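Local coordinates for protein excinuclease ABC, subunit A. (Deinococcus radiodurans, PDB 2VF7) that binds DNA, ATP and zinc as a UvrA-family ATPase of the ABC superfamily, and probably takes part in recognising DNA damage for excision repair, at residues D406-G411 / L434-H439. The protein carries 1 engineered substitution. Residues are numbered along the deposited sequence; the frame is centred on the assembly and turned at random. Where two conformers were deposited one is given.
Sequences DEPSAG and LFVVEH
Val-436 lays CG1 against CD of Pro-408, 4.0 Å away, a buried apolar touch that suits a beta-branched strand residue meeting the rigid proline ring with one methyl; CG1 stands anti to the backbone N (chi1 178°), which makes it the branch that reaches the ring. Val-437 then pairs in parallel with Asp-406, O of Val-437 accepting N of Glu-407 at 2.8 Å. The side chains of Val-437 and Asp-406 lie on the same face of the sheet. Here two neighbouring parallel strands, 402-406 and 433-437, end together at the nucleotide site of an ABC ATPase. Asp-406 and Glu-407 fit the end of the Walker B motif and the glutamate that follows it, an acidic pair expected next to the P-loop that carries Lys-49 and Ser-50, and His-439 fits the switch histidine of the family. Glu-438, bent at chi2 (56°), brings its carboxylate back to the Glu-407 to Ala-410 turn. OE1 of Glu-438 lies 3.0 Å from CD of Pro-408, while OE2 of Glu-438 accepts the backbone N of His-439 at 3.0 Å and also that of Asp-440, so two amides grip one oxygen. OE2 of Glu-438 sits 4.1 Å from OE2 of Glu-407, with the carboxylate planes steeply turned. Finally ND1 of His-439 donates a weak bond to OE1 of Glu-407 at 3.0 Å; that oxygen sits at the ring edge in the imidazole plane, its carboxylate turned 85° to the ring. The imidazole suits this place because its other nitrogen, NE2, can meet Lys-49, though weakly.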
ATOM      1  N   ASP A 406     -14.418  14.098 -13.447  1.00 55.72           N
ATOM      2  CA  ASP A 406     -14.748  15.474 -13.036  1.00 57.32           C
ATOM      3  C   ASP A 406     -14.496  16.481 -14.154  1.00 57.55           C
ATOM      4  O   ASP A 406     -13.382  16.984 -14.303  1.00 57.44           O
ATOM      5  CB  ASP A 406     -13.987  15.885 -11.777  1.00 57.60           C
ATOM      6  CG  ASP A 406     -14.196  17.356 -11.428  1.00 60.95           C
ATOM      7  OD1 ASP A 406     -13.252  18.142 -11.644  0.80 62.16           O
ATOM      8  OD2 ASP A 406     -15.311  17.735 -10.974  0.80 64.23           O
ATOM      9  N   GLU A 407     -15.542  16.751 -14.936  1.00 57.98           N
ATOM     10  CA  GLU A 407     -15.478  17.637 -16.096  1.00 58.32           C
ATOM     11  C   GLU A 407     -14.386  17.275 -17.096  1.00 57.70           C
ATOM     12  O   GLU A 407     -13.351  17.928 -17.155  1.00 58.35           O
ATOM     13  CB  GLU A 407     -15.370  19.097 -15.664  1.00 58.64           C
ATOM     14  CG  GLU A 407     -16.692  19.691 -15.268  1.00 61.01           C
ATOM     15  CD  GLU A 407     -16.591  21.176 -14.996  1.00 64.99           C
ATOM     16  OE1 GLU A 407     -16.691  21.563 -13.805  1.00 66.01           O
ATOM     17  OE2 GLU A 407     -16.403  21.951 -15.970  1.00 66.50           O
ATOM     18  N   PRO A 408     -14.628  16.237 -17.910  1.00 57.46           N
ATOM     19  CA  PRO A 408     -13.656  15.811 -18.908  1.00 57.00           C
ATOM     20  C   PRO A 408     -13.687  16.690 -20.159  1.00 57.42           C
ATOM     21  O   PRO A 408     -12.832  16.550 -21.068  1.00 57.26           O
ATOM     22  CB  PRO A 408     -14.097  14.370 -19.221  1.00 57.29           C
ATOM     23  CG  PRO A 408     -15.292  14.087 -18.276  1.00 56.65           C
ATOM     24  CD  PRO A 408     -15.834  15.389 -17.924  1.00 56.92           C
ATOM     25  N   SER A 409     -14.665  17.589 -20.197  1.00 57.39           N
ATOM     26  CA  SER A 409     -14.830  18.538 -21.289  1.00 58.13           C
ATOM     27  C   SER A 409     -14.174  19.878 -20.977  1.00 58.89           C
ATOM     28  O   SER A 409     -14.265  20.811 -21.769  1.00 59.36           O
ATOM     29  CB  SER A 409     -16.307  18.777 -21.513  1.00 58.22           C
ATOM     30  OG  SER A 409     -16.886  19.126 -20.276  1.00 57.67           O
ATOM     31  N   ALA A 410     -13.536  19.981 -19.816  1.00 59.30           N
ATOM     32  CA  ALA A 410     -12.811  21.190 -19.458  1.00 59.73           C
ATOM     33  C   ALA A 410     -11.627  21.347 -20.406  1.00 59.92           C
ATOM     34  O   ALA A 410     -10.785  20.444 -20.512  1.00 60.27           O
ATOM     35  CB  ALA A 410     -12.339  21.122 -18.025  1.00 59.20           C
ATOM     36  N   GLY A 411     -11.579  22.491 -21.095  1.00 59.74           N
ATOM     37  CA  GLY A 411     -10.524  22.779 -22.057  1.00 58.68           C
ATOM     38  C   GLY A 411     -10.835  22.236 -23.430  1.00 58.35           C
ATOM     39  O   GLY A 411     -10.025  22.357 -24.352  1.00 58.83           O
ATOM     40  N   LEU A 434     -20.086   4.775 -15.640  1.00 54.20           N
ATOM     41  CA  LEU A 434     -19.451   6.084 -15.637  1.00 53.51           C
ATOM     42  C   LEU A 434     -20.223   7.088 -14.786  1.00 53.82           C
ATOM     43  O   LEU A 434     -21.399   7.347 -15.028  1.00 53.45           O
ATOM     44  CB  LEU A 434     -19.295   6.590 -17.081  1.00 53.47           C
ATOM     45  CG  LEU A 434     -18.537   5.658 -18.043  1.00 52.40           C
ATOM     46  CD1 LEU A 434     -19.187   5.658 -19.397  1.00 53.15           C
ATOM     47  CD2 LEU A 434     -17.105   6.045 -18.158  1.00 51.46           C
ATOM     48  N   PHE A 435     -19.561   7.627 -13.764  1.00 53.88           N
ATOM     49  CA  PHE A 435     -20.142   8.702 -12.961  1.00 53.79           C
ATOM     50  C   PHE A 435     -19.409   9.997 -13.323  1.00 53.22           C
ATOM     51  O   PHE A 435     -18.216  10.132 -13.059  1.00 53.25           O
ATOM     52  CB  PHE A 435     -20.045   8.427 -11.443  1.00 53.60           C
ATOM     53  CG  PHE A 435     -20.886   7.252 -10.948  1.00 55.71           C
ATOM     54  CD1 PHE A 435     -21.835   6.624 -11.766  1.00 55.24           C
ATOM     55  CD2 PHE A 435     -20.725   6.783  -9.631  1.00 55.38           C
ATOM     56  CE1 PHE A 435     -22.588   5.552 -11.281  1.00 56.51           C
ATOM     57  CE2 PHE A 435     -21.475   5.707  -9.147  1.00 54.77           C
ATOM     58  CZ  PHE A 435     -22.403   5.093  -9.960  1.00 55.21           C
ATOM     59  N   VAL A 436     -20.130  10.945 -13.907  1.00 52.69           N
ATOM     60  CA  VAL A 436     -19.516  12.129 -14.489  1.00 52.04           C
ATOM     61  C   VAL A 436     -20.131  13.399 -13.935  1.00 52.54           C
ATOM     62  O   VAL A 436     -21.296  13.654 -14.171  1.00 52.34           O
ATOM     63  CB  VAL A 436     -19.689  12.141 -16.019  1.00 52.01           C
ATOM     64  CG1 VAL A 436     -19.076  13.419 -16.648  1.00 49.92           C
ATOM     65  CG2 VAL A 436     -19.082  10.875 -16.619  1.00 51.54           C
ATOM     66  N   VAL A 437     -19.360  14.181 -13.179  1.00 52.80           N
ATOM     67  CA  VAL A 437     -19.805  15.535 -12.863  1.00 52.93           C
ATOM     68  C   VAL A 437     -19.405  16.487 -13.968  1.00 53.32           C
ATOM     69  O   VAL A 437     -18.224  16.639 -14.288  1.00 53.23           O
ATOM     70  CB  VAL A 437     -19.457  16.018 -11.403  1.00 52.64           C
ATOM     71  CG1 VAL A 437     -18.555  15.047 -10.687  1.00 52.27           C
ATOM     72  CG2 VAL A 437     -18.935  17.440 -11.373  1.00 51.77           C
ATOM     73  N   GLU A 438     -20.421  17.107 -14.550  1.00 54.08           N
ATOM     74  CA  GLU A 438     -20.285  17.899 -15.754  1.00 55.36           C
ATOM     75  C   GLU A 438     -21.192  19.131 -15.717  1.00 55.68           C
ATOM     76  O   GLU A 438     -22.274  19.118 -15.106  1.00 55.87           O
ATOM     77  CB  GLU A 438     -20.606  17.031 -16.987  1.00 55.27           C
ATOM     78  CG  GLU A 438     -20.289  17.665 -18.325  1.00 57.18           C
ATOM     79  CD  GLU A 438     -18.836  18.115 -18.461  1.00 59.58           C
ATOM     80  OE1 GLU A 438     -17.983  17.264 -18.808  1.00 61.39           O
ATOM     81  OE2 GLU A 438     -18.543  19.322 -18.248  1.00 59.97           O
ATOM     82  N   HIS A 439     -20.732  20.192 -16.378  1.00 56.06           N
ATOM     83  CA  HIS A 439     -21.536  21.393 -16.620  1.00 56.26           C
ATOM     84  C   HIS A 439     -21.925  21.569 -18.085  1.00 56.74           C
ATOM     85  O   HIS A 439     -22.900  22.250 -18.390  1.00 56.59           O
ATOM     86  CB  HIS A 439     -20.799  22.628 -16.112  1.00 55.74           C
ATOM     87  CG  HIS A 439     -20.717  22.687 -14.626  1.00 54.90           C
ATOM     88  ND1 HIS A 439     -19.542  22.483 -13.939  1.00 55.28           N
ATOM     89  CD2 HIS A 439     -21.675  22.890 -13.690  1.00 53.75           C
ATOM     90  CE1 HIS A 439     -19.773  22.589 -12.641  1.00 55.76           C
ATOM     91  NE2 HIS A 439     -21.062  22.823 -12.463  1.00 54.70           N
TER